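Local coordinates for protein purine nucleoside phosphorylase (Bacillus licheniformis, PDB 6DZD) that probably cleaves purine nucleosides such as adenosine and inosine with phosphate, and may also deaminate adenosine, at residues E43-S48 and R264-R269; D131-Y136 and A180-A185; S188-V193 and C249-R254. All blocks are in the same frame, centred on the assembly; numbering follows the deposited sequence.

Interaction 1 of 3, residues E43-S48 and R264-R269; sequences EPPFHS and RGKTGR
The nearest CA atoms are those of Phe46 and Gly268, 4.4 Å apart, and the two irregular segments meet there without any hydrogen bond passing between them. The nearest thing to a polar backbone link is a CA-H...O contact, in which Thr267 CA lies 3.5 Å from Pro45 O with an angle of 161° at the hydrogen. A cis peptide bond precedes Pro45, and the turn around it is closed by Phe46 N bonding to Glu43 O at 2.8 Å.

The Phe46 ring carries much of the contact. With CG anti to its own carbonyl carbon (chi1 -43°), the ring turns its edge to the 264-269 segment: Thr267 O and Gly268 CA both lie near the ring plane, and CD1 of Phe46 comes within 3.6 Å of Thr267 O. Its neighbour Pro45 sits over one face, where Pro45 CG lies 3.9 Å above the plane and is displaced toward the rim.

Pro45 also meets Lys266, whose aliphatic chain crosses the proline ring obliquely, CG to CG at 3.8 Å. The lysine ammonium is not part of this apolar meeting, since NZ reaches a weak hydrogen bond with Gln56. Thr267 turns OG1 to Asp263 instead. Beyond Gly268, Arg269 folds back so that NH1 donates to Gly268 O at 3.0 Å from above the carbonyl plane.

The contact joins the loop between strand 30-35 and helix 59-72 to the loop that leads into strand 270-276. The backbone N and O of Arg269 complete the junction by bonding to the side chains of Asn50 and Thr51, just before that last strand, which lies beside strand 30-35 in one mixed sheet.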
loop_
_atom_site.group_PDB
_atom_site.type_symbol
_atom_site.label_atom_id
_atom_site.label_comp_id
_atom_site.label_asym_id
_atom_site.label_seq_id
_atom_site.Cartn_x
_atom_site.Cartn_y
_atom_site.Cartn_z
ATOM N N GLU A 43 -17.339 14.869 1.305
ATOM C CA GLU A 43 -18.607 14.592 1.947
ATOM C C GLU A 43 -18.825 13.090 2.039
ATOM O O GLU A 43 -18.184 12.319 1.320
ATOM C CB GLU A 43 -19.744 15.254 1.158
ATOM C CG GLU A 43 -19.624 16.782 1.030
ATOM C CD GLU A 43 -20.779 17.400 0.245
ATOM O OE1 GLU A 43 -21.880 16.804 0.268
ATOM O OE2 GLU A 43 -20.629 18.502 -0.354
ATOM N N PRO A 44 -19.715 12.634 2.919
ATOM C CA PRO A 44 -20.101 11.218 2.912
ATOM C C PRO A 44 -20.557 10.780 1.534
ATOM O O PRO A 44 -21.162 11.566 0.787
ATOM C CB PRO A 44 -21.258 11.175 3.926
ATOM C CG PRO A 44 -20.854 12.187 4.956
ATOM C CD PRO A 44 -20.092 13.281 4.195
ATOM N N PRO A 45 -20.292 9.527 1.159
ATOM C CA PRO A 45 -19.639 8.488 1.966
ATOM C C PRO A 45 -18.107 8.497 1.935
ATOM O O PRO A 45 -17.507 7.445 2.169
ATOM C CB PRO A 45 -20.163 7.201 1.329
ATOM C CG PRO A 45 -20.327 7.566 -0.119
ATOM C CD PRO A 45 -20.661 9.033 -0.182
ATOM N N PHE A 46 -17.479 9.640 1.663
ATOM C CA PHE A 46 -16.024 9.713 1.561
ATOM C C PHE A 46 -15.424 10.582 2.663
ATOM O O PHE A 46 -14.357 11.168 2.490
ATOM C CB PHE A 46 -15.613 10.219 0.179
ATOM C CG PHE A 46 -16.409 9.603 -0.954
ATOM C CD1 PHE A 46 -16.126 8.321 -1.406
ATOM C CD2 PHE A 46 -17.431 10.304 -1.571
ATOM C CE1 PHE A 46 -16.848 7.760 -2.442
ATOM C CE2 PHE A 46 -18.144 9.744 -2.610
ATOM C CZ PHE A 46 -17.857 8.476 -3.044
ATOM N N HIS A 47 -16.076 10.648 3.819
ATOM C CA HIS A 47 -15.638 11.556 4.867
ATOM C C HIS A 47 -14.368 11.050 5.558
ATOM O O HIS A 47 -14.357 9.951 6.130
ATOM C CB HIS A 47 -16.765 11.734 5.872
ATOM C CG HIS A 47 -16.500 12.800 6.883
ATOM N ND1 HIS A 47 -16.714 14.138 6.628
ATOM C CD2 HIS A 47 -16.022 12.726 8.149
ATOM C CE1 HIS A 47 -16.389 14.844 7.697
ATOM N NE2 HIS A 47 -15.971 14.009 8.637
ATOM N N SER A 48 -13.310 11.868 5.539
ATOM C CA SER A 48 -13.315 13.145 4.824
ATOM C C SER A 48 -12.089 13.312 3.921
ATOM O O SER A 48 -12.139 14.081 2.959
ATOM C CB SER A 48 -13.382 14.322 5.796
ATOM O OG SER A 48 -12.268 14.326 6.675
ATOM N N ARG A 264 -19.453 -1.392 3.254
ATOM C CA ARG A 264 -20.409 -1.964 2.299
ATOM C C ARG A 264 -20.211 -1.394 0.889
ATOM O O ARG A 264 -21.180 -1.044 0.202
ATOM C CB ARG A 264 -21.859 -1.769 2.757
ATOM N N GLY A 265 -18.939 -1.260 0.479
ATOM C CA GLY A 265 -18.555 -1.082 -0.911
ATOM C C GLY A 265 -18.431 0.341 -1.441
ATOM O O GLY A 265 -17.722 0.542 -2.441
ATOM N N LYS A 266 -19.035 1.350 -0.805
ATOM C CA LYS A 266 -18.876 2.728 -1.280
ATOM C C LYS A 266 -18.198 3.565 -0.195
ATOM O O LYS A 266 -18.840 3.942 0.794
ATOM C CB LYS A 266 -20.215 3.337 -1.687
ATOM C CG LYS A 266 -20.069 4.648 -2.462
ATOM C CD LYS A 266 -21.126 4.732 -3.555
ATOM C CE LYS A 266 -21.248 6.117 -4.187
ATOM N NZ LYS A 266 -21.524 5.967 -5.653
ATOM N N THR A 267 -16.924 3.891 -0.397
ATOM C CA THR A 267 -16.141 4.551 0.643
ATOM C C THR A 267 -14.934 5.243 0.021
ATOM O O THR A 267 -14.646 5.096 -1.169
ATOM C CB THR A 267 -15.675 3.552 1.711
ATOM O OG1 THR A 267 -15.022 4.262 2.754
ATOM C CG2 THR A 267 -14.675 2.556 1.151
ATOM N N GLY A 268 -14.220 6.007 0.850
ATOM C CA GLY A 268 -13.006 6.662 0.407
ATOM C C GLY A 268 -11.807 5.716 0.402
ATOM O O GLY A 268 -11.903 4.523 0.686
ATOM N N ARG A 269 -10.653 6.270 0.040
ATOM C CA ARG A 269 -9.395 5.530 0.005
ATOM C C ARG A 269 -8.337 6.366 0.694
ATOM O O ARG A 269 -8.218 7.568 0.422
ATOM C CB ARG A 269 -8.914 5.224 -1.419
ATOM C CG ARG A 269 -9.870 4.451 -2.296
ATOM C CD ARG A 269 -9.891 2.995 -1.920
ATOM N NE ARG A 269 -10.801 2.225 -2.760
ATOM C CZ ARG A 269 -12.126 2.213 -2.626
ATOM N NH1 ARG A 269 -12.710 2.936 -1.674
ATOM N NH2 ARG A 269 -12.864 1.466 -3.434
#

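Interaction 2 of 3, residues D131-Y136 and A180-A185; sequences DCVPVY and AVIGPA
Tyr136 and Val181 face each other as an antiparallel hydrogen-bonded pair, and their side chains cross on one side of the sheet with Tyr136 CD1 3.8 Å from Val181 CG1. With CG anti to its carbonyl carbon (chi1 -58°), the tyrosine ring lies so that Val181 O is at its edge, in the ring plane. The same oxygen accepts the Tyr136 N-H at 2.6 Å, and Val181 N returns a bond to Tyr136 O.

On the other side of the sheet, Val135 and Ile182 form the non-hydrogen-bonded pair. Ile182 also reaches Val133 CG1 with its CG2 branch, 3.8 Å away, while Val133 turns its second methyl, CG2, to the CB of Ala185.

Pro134 marks where regular pairing stops. Its O accepts Gly183 N at 2.9 Å with a nearly straight 167° N-H...O angle, but its own nitrogen has no hydrogen to return the bond; instead CD and CG of the ring lie against Pro184 O, CD at 3.4 Å. An alanine here lacks CG and CD, which is likely to open a gap beside Pro184 O and Ala185 CB and to leave Phe34 with less to pack on. Past this point a water does the joining, accepting from Asp131 N and donating to Cys132 O and Pro184 O.

The Val135 and Ile182 side of the sheet turns to helix 225-236, and the Tyr136 and Val181 side to Phe7 and Phe34 of the other mixed sheet. This is an antiparallel pair inside a six-stranded mixed sheet, strand 133-139 lying between 144-150 and 179-182, and Cys132, just before it, belongs to a possible Cys-His-Asp arrangement with His149 and Asp114.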
loop_
_atom_site.group_PDB
_atom_site.type_symbol
_atom_site.label_atom_id
_atom_site.label_comp_id
_atom_site.label_asym_id
_atom_site.label_seq_id
_atom_site.Cartn_x
_atom_site.Cartn_y
_atom_site.Cartn_z
ATOM N N ASP A 131 -8.453 -1.218 2.646
ATOM C CA ASP A 131 -8.498 -2.587 3.172
ATOM C C ASP A 131 -7.349 -3.454 2.643
ATOM O O ASP A 131 -6.794 -4.264 3.392
ATOM C CB ASP A 131 -9.809 -3.303 2.863
ATOM C CG ASP A 131 -10.852 -3.099 3.938
ATOM O OD1 ASP A 131 -10.487 -2.625 5.037
ATOM O OD2 ASP A 131 -12.040 -3.387 3.678
ATOM N N CYS A 132 -7.010 -3.333 1.356
ATOM C CA CYS A 132 -5.923 -4.126 0.779
ATOM C C CYS A 132 -4.582 -3.779 1.439
ATOM O O CYS A 132 -4.423 -2.748 2.089
ATOM C CB CYS A 132 -5.814 -3.911 -0.737
ATOM S SG CYS A 132 -7.340 -3.948 -1.742
ATOM N N VAL A 133 -3.602 -4.656 1.235
ATOM C CA VAL A 133 -2.308 -4.612 1.918
ATOM C C VAL A 133 -1.315 -3.642 1.272
ATOM O O VAL A 133 -0.914 -3.823 0.112
ATOM C CB VAL A 133 -1.705 -6.024 1.993
ATOM C CG1 VAL A 133 -0.328 -5.989 2.587
ATOM C CG2 VAL A 133 -2.613 -6.939 2.763
ATOM N N PRO A 134 -0.880 -2.613 1.992
ATOM C CA PRO A 134 0.192 -1.757 1.495
ATOM C C PRO A 134 1.566 -2.261 1.908
ATOM O O PRO A 134 1.803 -2.563 3.083
ATOM C CB PRO A 134 -0.111 -0.414 2.166
ATOM C CG PRO A 134 -1.114 -0.701 3.225
ATOM C CD PRO A 134 -1.359 -2.148 3.298
ATOM N N VAL A 135 2.493 -2.352 0.965
ATOM C CA VAL A 135 3.857 -2.765 1.273
ATOM C C VAL A 135 4.823 -1.638 0.921
ATOM O O VAL A 135 4.668 -0.960 -0.100
ATOM C CB VAL A 135 4.234 -4.068 0.548
ATOM C CG1 VAL A 135 5.519 -4.617 1.129
ATOM C CG2 VAL A 135 3.105 -5.093 0.699
ATOM N N TYR A 136 5.808 -1.421 1.783
ATOM C CA TYR A 136 6.850 -0.438 1.541
ATOM C C TYR A 136 8.188 -1.148 1.381
ATOM O O TYR A 136 8.430 -2.198 1.973
ATOM C CB TYR A 136 6.935 0.582 2.678
ATOM C CG TYR A 136 5.668 1.355 2.961
ATOM C CD1 TYR A 136 4.594 0.754 3.603
ATOM C CD2 TYR A 136 5.548 2.696 2.614
ATOM C CE1 TYR A 136 3.421 1.463 3.889
ATOM C CE2 TYR A 136 4.385 3.413 2.895
ATOM C CZ TYR A 136 3.322 2.784 3.537
ATOM O OH TYR A 136 2.162 3.452 3.837
ATOM N N ALA A 180 11.421 -3.447 4.623
ATOM C CA ALA A 180 10.033 -3.497 4.195
ATOM C C ALA A 180 9.106 -3.162 5.353
ATOM O O ALA A 180 9.380 -3.507 6.506
ATOM C CB ALA A 180 9.687 -4.874 3.633
ATOM N N VAL A 181 8.013 -2.482 5.041
ATOM C CA VAL A 181 6.966 -2.206 6.007
ATOM C C VAL A 181 5.625 -2.604 5.397
ATOM O O VAL A 181 5.371 -2.351 4.212
ATOM C CB VAL A 181 6.967 -0.724 6.443
ATOM C CG1 VAL A 181 5.603 -0.325 7.072
ATOM C CG2 VAL A 181 8.136 -0.433 7.406
ATOM N N ILE A 182 4.790 -3.272 6.199
ATOM C CA ILE A 182 3.414 -3.620 5.836
ATOM C C ILE A 182 2.479 -2.731 6.656
ATOM O O ILE A 182 2.530 -2.734 7.893
ATOM C CB ILE A 182 3.128 -5.118 6.063
ATOM C CG1 ILE A 182 3.998 -5.964 5.134
ATOM C CG2 ILE A 182 1.678 -5.440 5.824
ATOM C CD1 ILE A 182 3.876 -7.466 5.342
ATOM N N GLY A 183 1.639 -1.958 5.962
ATOM C CA GLY A 183 0.836 -0.925 6.575
ATOM C C GLY A 183 -0.544 -1.392 7.000
ATOM O O GLY A 183 -0.861 -2.590 6.984
ATOM N N PRO A 184 -1.392 -0.439 7.393
ATOM C CA PRO A 184 -2.767 -0.775 7.783
ATOM C C PRO A 184 -3.524 -1.430 6.640
ATOM O O PRO A 184 -3.557 -0.923 5.516
ATOM C CB PRO A 184 -3.376 0.582 8.158
ATOM C CG PRO A 184 -2.236 1.405 8.535
ATOM C CD PRO A 184 -1.083 0.973 7.654
ATOM N N ALA A 185 -4.077 -2.601 6.934
ATOM C CA ALA A 185 -4.935 -3.334 6.031
ATOM C C ALA A 185 -5.922 -4.122 6.882
ATOM O O ALA A 185 -5.804 -4.179 8.118
ATOM C CB ALA A 185 -4.121 -4.237 5.109
HETATM O O HOH W 1 -5.724 -0.689 3.448
#

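Interaction 3 of 3, residues S188-V193 and C249-R254; sequences SCCYTV and CTSCER. With ZN (zinc ion), chain C.
Cys189 and Cys190 meet Cys249 and Cys252 around one zinc ion, and metal coordination is the main link between the two segments. The SG atoms of Cys189, Cys190, Cys249 and Cys252 lie 2.2 to 2.4 Å from the zinc. Across the contact the sulfurs stand about as far apart as the corners of a tetrahedron with bonds of this length, Cys189 SG and Cys252 SG being the most widely spaced at 4.0 Å. The adjacent cysteines reach the metal with first torsions of opposite sign: Cys189 SG sits between its backbone N and carbonyl carbon (chi1 41°), while Cys190 SG lies anti to its carbonyl carbon (chi1 -36°).

Van der Waals contact adds a little. Ser251 leans against Cys190, its OG 3.4 Å from Cys190 SG and its CB also close to that sulfur.

Hydrogen bonds act within the 249-254 segment. Cys252 N points its hydrogen at Cys249 SG, 3.5 Å away with an angle of 156°, and Glu253 N bonds to Cys249 O at 3.0 Å, the two bonds together holding the CxxC turn closed. Outside the segments, Arg222 takes Ser188 O and Arg262 takes Ser251 O.

Four sulfur ligands, with nothing else bound, leave no obvious coordination position for a substrate, which is consistent with a structural rather than a catalytic zinc. If all four are thiolates, the site would carry net negative charge, which N-H...S bonding such as that from Cys252 N would be likely to offset in part.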
loop_
_atom_site.group_PDB
_atom_site.type_symbol
_atom_site.label_atom_id
_atom_site.label_comp_id
_atom_site.label_asym_id
_atom_site.label_seq_id
_atom_site.Cartn_x
_atom_site.Cartn_y
_atom_site.Cartn_z
ATOM N N SER A 188 -7.325 -10.496 9.646
ATOM C CA SER A 188 -8.066 -11.745 9.551
ATOM C C SER A 188 -9.275 -11.717 10.463
ATOM O O SER A 188 -10.249 -12.425 10.205
ATOM C CB SER A 188 -7.166 -12.942 9.867
ATOM O OG SER A 188 -6.641 -12.877 11.176
ATOM N N CYS A 189 -9.254 -10.841 11.468
ATOM C CA CYS A 189 -10.406 -10.638 12.329
ATOM C C CYS A 189 -11.659 -10.306 11.532
ATOM O O CYS A 189 -12.752 -10.731 11.904
ATOM C CB CYS A 189 -10.121 -9.523 13.329
ATOM S SG CYS A 189 -9.240 -8.127 12.623
ATOM N N CYS A 190 -11.531 -9.578 10.424
ATOM C CA CYS A 190 -12.708 -9.126 9.688
ATOM C C CYS A 190 -12.769 -9.636 8.255
ATOM O O CYS A 190 -13.586 -9.121 7.488
ATOM C CB CYS A 190 -12.791 -7.596 9.638
ATOM S SG CYS A 190 -12.231 -6.729 11.096
ATOM N N TYR A 191 -11.923 -10.583 7.845
ATOM C CA TYR A 191 -11.800 -10.928 6.424
ATOM C C TYR A 191 -12.007 -12.425 6.192
ATOM O O TYR A 191 -11.183 -13.245 6.618
ATOM C CB TYR A 191 -10.440 -10.491 5.888
ATOM C CG TYR A 191 -10.327 -10.589 4.381
ATOM C CD1 TYR A 191 -11.329 -10.079 3.559
ATOM C CD2 TYR A 191 -9.216 -11.188 3.771
ATOM C CE1 TYR A 191 -11.230 -10.158 2.177
ATOM C CE2 TYR A 191 -9.120 -11.274 2.392
ATOM C CZ TYR A 191 -10.130 -10.753 1.599
ATOM O OH TYR A 191 -10.062 -10.834 0.218
ATOM N N THR A 192 -13.100 -12.786 5.507
ATOM C CA THR A 192 -13.343 -14.181 5.156
ATOM C C THR A 192 -13.495 -14.333 3.647
ATOM O O THR A 192 -14.026 -13.455 2.976
ATOM C CB THR A 192 -14.580 -14.767 5.871
ATOM O OG1 THR A 192 -15.766 -14.077 5.456
ATOM C CG2 THR A 192 -14.429 -14.693 7.405
ATOM N N VAL A 193 -13.004 -15.450 3.111
ATOM C CA VAL A 193 -12.914 -15.660 1.669
ATOM C C VAL A 193 -13.452 -17.044 1.325
ATOM O O VAL A 193 -13.591 -17.914 2.184
ATOM C CB VAL A 193 -11.470 -15.485 1.144
ATOM C CG1 VAL A 193 -11.015 -14.044 1.352
ATOM C CG2 VAL A 193 -10.522 -16.464 1.824
ATOM N N CYS A 249 -5.949 -2.706 11.857
ATOM C CA CYS A 249 -6.942 -3.255 10.945
ATOM C C CYS A 249 -7.818 -2.122 10.417
ATOM O O CYS A 249 -8.400 -1.360 11.196
ATOM C CB CYS A 249 -7.783 -4.312 11.660
ATOM S SG CYS A 249 -9.108 -5.007 10.680
ATOM N N THR A 250 -7.893 -1.994 9.098
ATOM C CA THR A 250 -8.664 -0.890 8.534
ATOM C C THR A 250 -10.158 -1.041 8.825
ATOM O O THR A 250 -10.867 -0.035 8.980
ATOM C CB THR A 250 -8.386 -0.760 7.027
ATOM O OG1 THR A 250 -8.679 -1.986 6.349
ATOM C CG2 THR A 250 -6.939 -0.393 6.790
ATOM N N SER A 251 -10.652 -2.280 8.899
ATOM C CA SER A 251 -12.044 -2.505 9.277
ATOM C C SER A 251 -12.301 -2.131 10.738
ATOM O O SER A 251 -13.299 -1.469 11.053
ATOM C CB SER A 251 -12.419 -3.966 9.021
ATOM O OG SER A 251 -13.746 -4.238 9.420
ATOM N N CYS A 252 -11.414 -2.545 11.644
ATOM C CA CYS A 252 -11.666 -2.328 13.063
ATOM C C CYS A 252 -11.567 -0.856 13.442
ATOM O O CYS A 252 -12.403 -0.351 14.197
ATOM C CB CYS A 252 -10.694 -3.153 13.896
ATOM S SG CYS A 252 -11.082 -4.890 13.996
ATOM N N GLU A 253 -10.583 -0.142 12.906
ATOM C CA GLU A 253 -10.284 1.218 13.359
ATOM C C GLU A 253 -11.235 2.187 12.671
ATOM O O GLU A 253 -10.920 2.805 11.652
ATOM C CB GLU A 253 -8.825 1.575 13.078
ATOM C CG GLU A 253 -7.772 0.589 13.631
ATOM C CD GLU A 253 -7.755 0.547 15.147
ATOM O OE1 GLU A 253 -7.121 -0.372 15.731
ATOM O OE2 GLU A 253 -8.399 1.433 15.748
ATOM N N ARG A 254 -12.413 2.359 13.269
ATOM C CA ARG A 254 -13.450 3.136 12.602
ATOM C C ARG A 254 -13.133 4.632 12.603
ATOM O O ARG A 254 -13.488 5.338 11.658
ATOM C CB ARG A 254 -14.804 2.875 13.277
ATOM C CG ARG A 254 -15.359 1.457 13.117
ATOM C CD ARG A 254 -15.671 0.775 14.480
ATOM N NE ARG A 254 -16.774 1.417 15.207
ATOM C CZ ARG A 254 -18.064 1.201 14.950
ATOM N NH1 ARG A 254 -19.011 1.840 15.646
ATOM N NH2 ARG A 254 -18.407 0.349 13.983
HETATM ZN ZN ZN C . -10.403 -6.165 12.148
#

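How the interactions relate
Interaction 2 is the core contact, about 5 Å from the centre of the chain, and rests on strand pairing and buried aliphatic side chains. Interactions 1 and 3 lie farther out, 18 and 16 Å from that centre, and join loops: the first, still largely buried, by a ring edge and apolar contact, the third, at the surface, by metal coordination. Interactions 2 and 3 touch, probably through a hydrogen bond between Ala185 O and Thr250 N at 3.2 Å, which couples the end of the strand pair to the zinc loop. Segments 249-254 and 264-269 belong to one long loop before strand 270-276, yet interaction 1 touches neither of the others.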